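Local coordinates for Galactose/lactose metabolism regulatory protein GAL80 (Saccharomyces cerevisiae, PDB 3BTV) that represses the galactose and lactose metabolic genes of yeast by binding the activator GAL4 and blocking its activity when no inducing sugar is present, at residues 148-153 and 400-405; 188-193 and 238-243. The protein carries 1 engineered substitution. One frame throughout, in Å; residues are numbered along the deposited sequence.

Interaction 1 of 2, residues 148-153 and 400-405; sequences QTIISL and EGFPTL
Thr-149, Ile-150 and Ile-151 make a buried, mostly apolar crossing with Phe-402 to Leu-405, where the loop before helix 405-424 runs over an outermost strand of the parallel sheet. Two hydrogen bonds join the segments. The chain directions differ by 101°, so this is a crossing and not an added strand. Ile-151 N gives its hydrogen to Pro-403 O at 3.0 Å. The same oxygen also receives a CA-H contact from Ile-150. The second bond runs from Leu-405 N to Thr-149 OG1, 2.8 Å long and nearly straight at 162°. A chi1 of 73° sets this hydroxyl between the backbone N and carbonyl carbon of Thr-149, facing the start of the helix. Thr-404 CB packs 3.3 Å from Thr-149 O. Thr-404 is the N-cap: its OG1 bonds to Met-406 N and also to Val-393 O. The Phe-402 ring turns its edge to Thr-149 O, while Ile-150 CG1 comes in obliquely, 3.3 Å from Phe-402 CE2. Helix 363-380 packs on the same ring through Leu-371 and Ile-375. Farther along, Ile-151 CG2 lies 3.6 Å from Pro-403 CB. Leu-405 crosses Thr-149 and reaches Ala-142 of helix 132-143. The arrangement joins the last strand of the Rossmann-fold sheet to the N-terminal end of a capped helix from late in the chain.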
ATOM      1  N   GLN B 148      11.065 -36.929   6.375  1.00 70.05           N
ATOM      2  CA  GLN B 148      10.019 -35.943   6.166  1.00 69.79           C
ATOM      3  C   GLN B 148      10.381 -34.704   6.964  1.00 66.62           C
ATOM      4  O   GLN B 148      10.779 -34.804   8.130  1.00 78.26           O
ATOM      5  CB  GLN B 148       8.660 -36.467   6.617  1.00 69.86           C
ATOM      6  CG  GLN B 148       7.574 -35.411   6.587  1.00 68.56           C
ATOM      7  CD  GLN B 148       7.187 -35.016   5.179  1.00 83.41           C
ATOM      8  OE1 GLN B 148       7.391 -33.875   4.755  1.00 72.55           O
ATOM      9  NE2 GLN B 148       6.627 -35.965   4.442  1.00 65.42           N
ATOM     10  N   THR B 149      10.245 -33.539   6.339  1.00 69.98           N
ATOM     11  CA  THR B 149      10.626 -32.297   6.992  1.00 65.11           C
ATOM     12  C   THR B 149       9.418 -31.434   7.345  1.00 65.24           C
ATOM     13  O   THR B 149       8.381 -31.480   6.679  1.00 62.77           O
ATOM     14  CB  THR B 149      11.600 -31.468   6.128  1.00 70.90           C
ATOM     15  OG1 THR B 149      10.897 -30.893   5.021  1.00 69.12           O
ATOM     16  CG2 THR B 149      12.749 -32.335   5.610  1.00 66.92           C
ATOM     17  N   ILE B 150       9.565 -30.653   8.408  1.00 65.05           N
ATOM     18  CA  ILE B 150       8.552 -29.687   8.810  1.00 58.44           C
ATOM     19  C   ILE B 150       9.223 -28.334   9.033  1.00 50.85           C
ATOM     20  O   ILE B 150      10.307 -28.267   9.614  1.00 63.09           O
ATOM     21  CB  ILE B 150       7.839 -30.125  10.110  1.00 52.96           C
ATOM     22  CG1 ILE B 150       7.339 -31.568  10.005  1.00 49.31           C
ATOM     23  CG2 ILE B 150       6.678 -29.186  10.454  1.00 50.88           C
ATOM     24  CD1 ILE B 150       8.076 -32.577  10.913  1.00 50.62           C
ATOM     25  N   ILE B 151       8.597 -27.262   8.556  1.00 50.70           N
ATOM     26  CA  ILE B 151       9.051 -25.915   8.886  1.00 43.58           C
ATOM     27  C   ILE B 151       7.998 -25.267   9.781  1.00 52.84           C
ATOM     28  O   ILE B 151       6.802 -25.444   9.559  1.00 57.78           O
ATOM     29  CB  ILE B 151       9.277 -25.034   7.622  1.00 49.91           C
ATOM     30  CG1 ILE B 151       9.945 -23.702   7.989  1.00 52.84           C
ATOM     31  CG2 ILE B 151       7.970 -24.766   6.887  1.00 50.08           C
ATOM     32  CD1 ILE B 151      11.450 -23.842   8.325  1.00 49.32           C
ATOM     33  N   SER B 152       8.438 -24.515  10.783  1.00 51.41           N
ATOM     34  CA  SER B 152       7.517 -23.835  11.683  1.00 42.80           C
ATOM     35  C   SER B 152       6.888 -22.575  11.071  1.00 46.70           C
ATOM     36  O   SER B 152       7.143 -21.455  11.523  1.00 57.19           O
ATOM     37  CB  SER B 152       8.213 -23.476  12.992  1.00 62.57           C
ATOM     38  OG  SER B 152       7.258 -23.105  13.970  1.00 62.76           O
ATOM     39  N   LEU B 153       6.072 -22.756  10.038  1.00 47.28           N
ATOM     40  CA  LEU B 153       5.236 -21.666   9.529  1.00 38.84           C
ATOM     41  C   LEU B 153       3.851 -21.831  10.179  1.00 41.93           C
ATOM     42  O   LEU B 153       2.845 -22.033   9.500  1.00 44.54           O
ATOM     43  CB  LEU B 153       5.151 -21.705   8.000  1.00 39.98           C
ATOM     44  CG  LEU B 153       6.445 -21.315   7.253  1.00 58.72           C
ATOM     45  CD1 LEU B 153       6.326 -21.536   5.747  1.00 47.48           C
ATOM     46  CD2 LEU B 153       6.827 -19.863   7.521  1.00 47.57           C
ATOM     47  N   GLU B 400      -4.537 -29.905   4.253  1.00 66.41           N
ATOM     48  CA  GLU B 400      -3.953 -31.091   4.881  1.00 65.81           C
ATOM     49  C   GLU B 400      -2.474 -30.978   5.164  1.00 60.01           C
ATOM     50  O   GLU B 400      -1.751 -30.234   4.504  1.00 63.16           O
ATOM     51  CB  GLU B 400      -4.136 -32.304   3.964  1.00 97.78           C
ATOM     52  CG  GLU B 400      -5.486 -32.958   4.064  1.00141.39           C
ATOM     53  CD  GLU B 400      -6.585 -31.944   4.266  1.00180.45           C
ATOM     54  OE1 GLU B 400      -7.297 -32.050   5.287  1.00191.10           O
ATOM     55  OE2 GLU B 400      -6.719 -31.032   3.420  1.00194.07           O
ATOM     56  N   GLY B 401      -2.028 -31.771   6.129  1.00 61.14           N
ATOM     57  CA  GLY B 401      -0.618 -31.917   6.403  1.00 64.67           C
ATOM     58  C   GLY B 401      -0.078 -30.725   7.152  1.00 57.30           C
ATOM     59  O   GLY B 401      -0.702 -30.210   8.075  1.00 56.16           O
ATOM     60  N   PHE B 402       1.085 -30.273   6.723  1.00 51.03           N
ATOM     61  CA  PHE B 402       1.814 -29.230   7.413  1.00 50.13           C
ATOM     62  C   PHE B 402       2.926 -28.817   6.466  1.00 55.42           C
ATOM     63  O   PHE B 402       3.338 -29.614   5.615  1.00 53.48           O
ATOM     64  CB  PHE B 402       2.414 -29.792   8.697  1.00 48.28           C
ATOM     65  CG  PHE B 402       3.101 -31.116   8.508  1.00 56.74           C
ATOM     66  CD1 PHE B 402       2.456 -32.298   8.836  1.00 58.85           C
ATOM     67  CD2 PHE B 402       4.385 -31.182   7.981  1.00 63.76           C
ATOM     68  CE1 PHE B 402       3.087 -33.517   8.655  1.00 54.70           C
ATOM     69  CE2 PHE B 402       5.018 -32.397   7.802  1.00 61.44           C
ATOM     70  CZ  PHE B 402       4.368 -33.563   8.142  1.00 57.44           C
ATOM     71  N   PRO B 403       3.417 -27.578   6.610  1.00 47.95           N
ATOM     72  CA  PRO B 403       4.433 -27.057   5.694  1.00 46.09           C
ATOM     73  C   PRO B 403       5.768 -27.731   5.956  1.00 50.77           C
ATOM     74  O   PRO B 403       6.090 -28.066   7.097  1.00 53.55           O
ATOM     75  CB  PRO B 403       4.533 -25.570   6.068  1.00 43.87           C
ATOM     76  CG  PRO B 403       3.724 -25.390   7.305  1.00 42.36           C
ATOM     77  CD  PRO B 403       3.216 -26.698   7.772  1.00 54.59           C
ATOM     78  N   THR B 404       6.541 -27.907   4.894  1.00 59.75           N
ATOM     79  CA  THR B 404       7.796 -28.624   4.960  1.00 46.52           C
ATOM     80  C   THR B 404       8.936 -27.688   4.605  1.00 46.63           C
ATOM     81  O   THR B 404       8.725 -26.515   4.311  1.00 49.91           O
ATOM     82  CB  THR B 404       7.807 -29.758   3.930  1.00 58.76           C
ATOM     83  OG1 THR B 404       7.901 -29.194   2.614  1.00 55.52           O
ATOM     84  CG2 THR B 404       6.529 -30.563   4.028  1.00 54.88           C
ATOM     85  N   LEU B 405      10.150 -28.223   4.604  1.00 53.63           N
ATOM     86  CA  LEU B 405      11.312 -27.447   4.191  1.00 49.54           C
ATOM     87  C   LEU B 405      11.212 -26.959   2.735  1.00 62.91           C
ATOM     88  O   LEU B 405      11.852 -25.975   2.361  1.00 59.81           O
ATOM     89  CB  LEU B 405      12.596 -28.250   4.419  1.00 58.46           C
ATOM     90  CG  LEU B 405      13.370 -27.929   5.704  1.00 70.50           C
ATOM     91  CD1 LEU B 405      12.447 -27.600   6.883  1.00 57.14           C
ATOM     92  CD2 LEU B 405      14.317 -29.066   6.054  1.00 60.90           C
TER

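Interaction 2 of 2, residues 188-193 and 238-243; sequences YGYERP and NNIPEQ
One face of the Tyr-190 ring carries Ile-240 CD1, which stands 3.8 Å from the ring centroid and almost on the ring normal, a CH-pi contact. The Arg-192 guanidinium instead meets Gln-243 at its edge. Its NE and NH2 both donate to Gln-243 OE1, each at 2.9 Å, in a side-on grip on one oxygen, and NH2 has a further partner in Pro-258 O. Gln-243 OE1 lies in the guanidinium plane, but the amide plane is turned 59° from it. The NH2 bond lies in the carbonyl plane of Gln-243, and the NE bond is tilted out of it. Arg-192 reaches the amide with CG anti to its own N (chi1 -178°) and a bend at chi3. At the other end of the amide, Gln-243 NE2 gives a hydrogen to Gly-189 O at 2.8 Å. That bond is fairly straight, at 163°, and its acceptor lies close to the amide plane. NE2 also bonds to Trp-187 O, so the buried amide is held at both ends and its rotation is fixed. Tyr-190 also packs on Thr-302 of the second subunit, and just beyond the contact the Arg-192 backbone bonds to Glu-244 and Ile-246, as in a parallel pair. This is the edge of a small three-stranded mixed sheet, whose strands 191-193 and 242-246 are joined here by hydrogen bonds between a buried glutamine and a buried arginine.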
ATOM      1  N   TYR B 188      12.244  -2.675  15.278  1.00 50.90           N
ATOM      2  CA  TYR B 188      13.138  -2.066  14.316  1.00 57.30           C
ATOM      3  C   TYR B 188      12.773  -0.606  14.057  1.00 55.00           C
ATOM      4  O   TYR B 188      12.905  -0.106  12.940  1.00 58.99           O
ATOM      5  CB  TYR B 188      13.104  -2.889  13.037  1.00 55.60           C
ATOM      6  CG  TYR B 188      13.560  -4.316  13.243  1.00 61.11           C
ATOM      7  CD1 TYR B 188      12.744  -5.401  12.909  1.00 56.57           C
ATOM      8  CD2 TYR B 188      14.811  -4.579  13.786  1.00 56.39           C
ATOM      9  CE1 TYR B 188      13.181  -6.706  13.096  1.00 50.03           C
ATOM     10  CE2 TYR B 188      15.249  -5.866  13.984  1.00 50.84           C
ATOM     11  CZ  TYR B 188      14.455  -6.922  13.633  1.00 57.84           C
ATOM     12  OH  TYR B 188      14.958  -8.186  13.846  1.00 64.39           O
ATOM     13  N   GLY B 189      12.296   0.062  15.102  1.00 62.97           N
ATOM     14  CA  GLY B 189      11.953   1.470  15.033  1.00 62.91           C
ATOM     15  C   GLY B 189      13.086   2.313  15.591  1.00 70.46           C
ATOM     16  O   GLY B 189      14.237   1.882  15.598  1.00 62.55           O
ATOM     17  N   TYR B 190      12.762   3.512  16.070  1.00 52.97           N
ATOM     18  CA  TYR B 190      13.784   4.443  16.563  1.00 57.25           C
ATOM     19  C   TYR B 190      14.430   4.023  17.888  1.00 59.10           C
ATOM     20  O   TYR B 190      15.286   4.726  18.420  1.00 69.74           O
ATOM     21  CB  TYR B 190      13.186   5.840  16.717  1.00 67.37           C
ATOM     22  CG  TYR B 190      12.704   6.444  15.422  1.00 66.81           C
ATOM     23  CD1 TYR B 190      11.363   6.377  15.051  1.00 65.35           C
ATOM     24  CD2 TYR B 190      13.591   7.081  14.567  1.00 62.37           C
ATOM     25  CE1 TYR B 190      10.925   6.939  13.860  1.00 56.60           C
ATOM     26  CE2 TYR B 190      13.172   7.640  13.385  1.00 53.25           C
ATOM     27  CZ  TYR B 190      11.837   7.567  13.029  1.00 67.14           C
ATOM     28  OH  TYR B 190      11.421   8.126  11.845  1.00 59.89           O
ATOM     29  N   GLU B 191      14.027   2.879  18.424  1.00 68.11           N
ATOM     30  CA  GLU B 191      14.514   2.484  19.738  1.00 78.11           C
ATOM     31  C   GLU B 191      14.753   0.989  19.871  1.00 86.96           C
ATOM     32  O   GLU B 191      14.092   0.172  19.224  1.00 78.66           O
ATOM     33  CB  GLU B 191      13.543   2.939  20.830  1.00 82.40           C
ATOM     34  CG  GLU B 191      13.444   4.443  21.015  1.00 85.97           C
ATOM     35  CD  GLU B 191      12.232   4.834  21.843  1.00 99.72           C
ATOM     36  OE1 GLU B 191      11.398   3.950  22.132  1.00 80.57           O
ATOM     37  OE2 GLU B 191      12.106   6.020  22.206  1.00112.20           O
ATOM     38  N   ARG B 192      15.709   0.648  20.729  1.00 90.11           N
ATOM     39  CA  ARG B 192      15.992  -0.735  21.068  1.00 88.40           C
ATOM     40  C   ARG B 192      16.197  -0.837  22.563  1.00100.46           C
ATOM     41  O   ARG B 192      16.888  -0.010  23.146  1.00 99.70           O
ATOM     42  CB  ARG B 192      17.252  -1.218  20.359  1.00 77.89           C
ATOM     43  CG  ARG B 192      17.586  -2.676  20.639  1.00 79.64           C
ATOM     44  CD  ARG B 192      18.964  -3.014  20.127  1.00 81.37           C
ATOM     45  NE  ARG B 192      19.185  -2.491  18.782  1.00 79.73           N
ATOM     46  CZ  ARG B 192      20.384  -2.372  18.222  1.00 81.55           C
ATOM     47  NH1 ARG B 192      21.465  -2.738  18.894  1.00 83.31           N
ATOM     48  NH2 ARG B 192      20.509  -1.885  16.996  1.00 67.37           N
ATOM     49  N   PRO B 193      15.582  -1.846  23.192  1.00104.04           N
ATOM     50  CA  PRO B 193      15.838  -2.148  24.607  1.00101.30           C
ATOM     51  C   PRO B 193      17.286  -2.576  24.838  1.00 96.16           C
ATOM     52  O   PRO B 193      17.781  -3.463  24.142  1.00 87.45           O
ATOM     53  CB  PRO B 193      14.889  -3.316  24.890  1.00 80.02           C
ATOM     54  CG  PRO B 193      13.790  -3.162  23.878  1.00 78.03           C
ATOM     55  CD  PRO B 193      14.468  -2.638  22.644  1.00 86.38           C
ATOM     56  N   ASN B 238      16.767   1.269   5.233  1.00 50.80           N
ATOM     57  CA  ASN B 238      17.409   1.458   6.529  1.00 48.75           C
ATOM     58  C   ASN B 238      17.505   2.958   6.775  1.00 56.75           C
ATOM     59  O   ASN B 238      18.577   3.542   6.685  1.00 50.18           O
ATOM     60  CB  ASN B 238      18.790   0.789   6.592  1.00 45.77           C
ATOM     61  CG  ASN B 238      19.414   0.863   7.979  1.00 58.20           C
ATOM     62  OD1 ASN B 238      18.747   1.180   8.963  1.00 65.88           O
ATOM     63  ND2 ASN B 238      20.706   0.580   8.057  1.00 66.36           N
ATOM     64  N   ASN B 239      16.368   3.586   7.052  1.00 40.99           N
ATOM     65  CA  ASN B 239      16.340   5.014   7.335  1.00 47.16           C
ATOM     66  C   ASN B 239      16.695   5.281   8.792  1.00 50.20           C
ATOM     67  O   ASN B 239      16.791   6.425   9.223  1.00 54.92           O
ATOM     68  CB  ASN B 239      14.949   5.582   7.060  1.00 45.32           C
ATOM     69  CG  ASN B 239      14.699   5.863   5.589  1.00 48.04           C
ATOM     70  OD1 ASN B 239      15.618   5.890   4.764  1.00 43.94           O
ATOM     71  ND2 ASN B 239      13.430   6.087   5.254  1.00 33.88           N
ATOM     72  N   ILE B 240      16.848   4.212   9.558  1.00 44.23           N
ATOM     73  CA  ILE B 240      17.160   4.313  10.981  1.00 51.02           C
ATOM     74  C   ILE B 240      18.414   3.495  11.278  1.00 47.10           C
ATOM     75  O   ILE B 240      18.341   2.439  11.915  1.00 58.63           O
ATOM     76  CB  ILE B 240      15.975   3.807  11.867  1.00 53.31           C
ATOM     77  CG1 ILE B 240      14.648   4.439  11.417  1.00 55.88           C
ATOM     78  CG2 ILE B 240      16.238   4.085  13.341  1.00 56.22           C
ATOM     79  CD1 ILE B 240      13.422   3.958  12.226  1.00 53.81           C
ATOM     80  N   PRO B 241      19.578   3.983  10.816  1.00 53.36           N
ATOM     81  CA  PRO B 241      20.856   3.271  10.984  1.00 45.06           C
ATOM     82  C   PRO B 241      21.296   3.194  12.443  1.00 63.28           C
ATOM     83  O   PRO B 241      22.142   2.362  12.792  1.00 62.36           O
ATOM     84  CB  PRO B 241      21.865   4.136  10.211  1.00 53.91           C
ATOM     85  CG  PRO B 241      21.116   5.221   9.576  1.00 63.80           C
ATOM     86  CD  PRO B 241      19.744   5.300  10.186  1.00 57.64           C
ATOM     87  N   GLU B 242      20.734   4.064  13.283  1.00 59.30           N
ATOM     88  CA  GLU B 242      21.097   4.126  14.701  1.00 53.73           C
ATOM     89  C   GLU B 242      19.847   4.179  15.566  1.00 56.77           C
ATOM     90  O   GLU B 242      19.034   5.099  15.437  1.00 61.32           O
ATOM     91  CB  GLU B 242      21.939   5.381  14.976  1.00 56.44           C
ATOM     92  CG  GLU B 242      23.264   5.433  14.230  1.00 70.37           C
ATOM     93  CD  GLU B 242      24.379   4.680  14.955  1.00107.58           C
ATOM     94  OE1 GLU B 242      24.365   4.623  16.206  1.00115.61           O
ATOM     95  OE2 GLU B 242      25.278   4.146  14.269  1.00126.26           O
ATOM     96  N   GLN B 243      19.693   3.192  16.441  1.00 58.07           N
ATOM     97  CA  GLN B 243      18.536   3.121  17.321  1.00 58.25           C
ATOM     98  C   GLN B 243      18.894   3.636  18.713  1.00 73.26           C
ATOM     99  O   GLN B 243      20.050   3.550  19.145  1.00 67.35           O
ATOM    100  CB  GLN B 243      18.047   1.680  17.426  1.00 54.17           C
ATOM    101  CG  GLN B 243      17.356   1.154  16.171  1.00 49.04           C
ATOM    102  CD  GLN B 243      16.926  -0.272  16.356  1.00 66.51           C
ATOM    103  OE1 GLN B 243      17.742  -1.139  16.710  1.00 55.96           O
ATOM    104  NE2 GLN B 243      15.637  -0.532  16.143  1.00 57.52           N
TER

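How the interactions relate
From the N terminus, the chain first builds the parallel Rossmann-type sheet and reaches its last strand at 148-152. It then enters the C-terminal part. Segment 188-193 follows strand 176-184 of the large mixed sheet, and helix 209-225 and strand 229-237 precede 238-243. Interaction 2 closes this short loop, with 44 residues between its segments. Interaction 1 closes a longer one, with 246 residues between, when 400-405 returns. Interaction 2 is therefore nested inside the loop closed by interaction 1. Their centres lie 33 Å apart and their nearest atoms about 16 Å. Interaction 1 ties the start of helix 405-424 to the outermost strand of the Rossmann sheet, whereas interaction 2 joins strands of the small peripheral sheet.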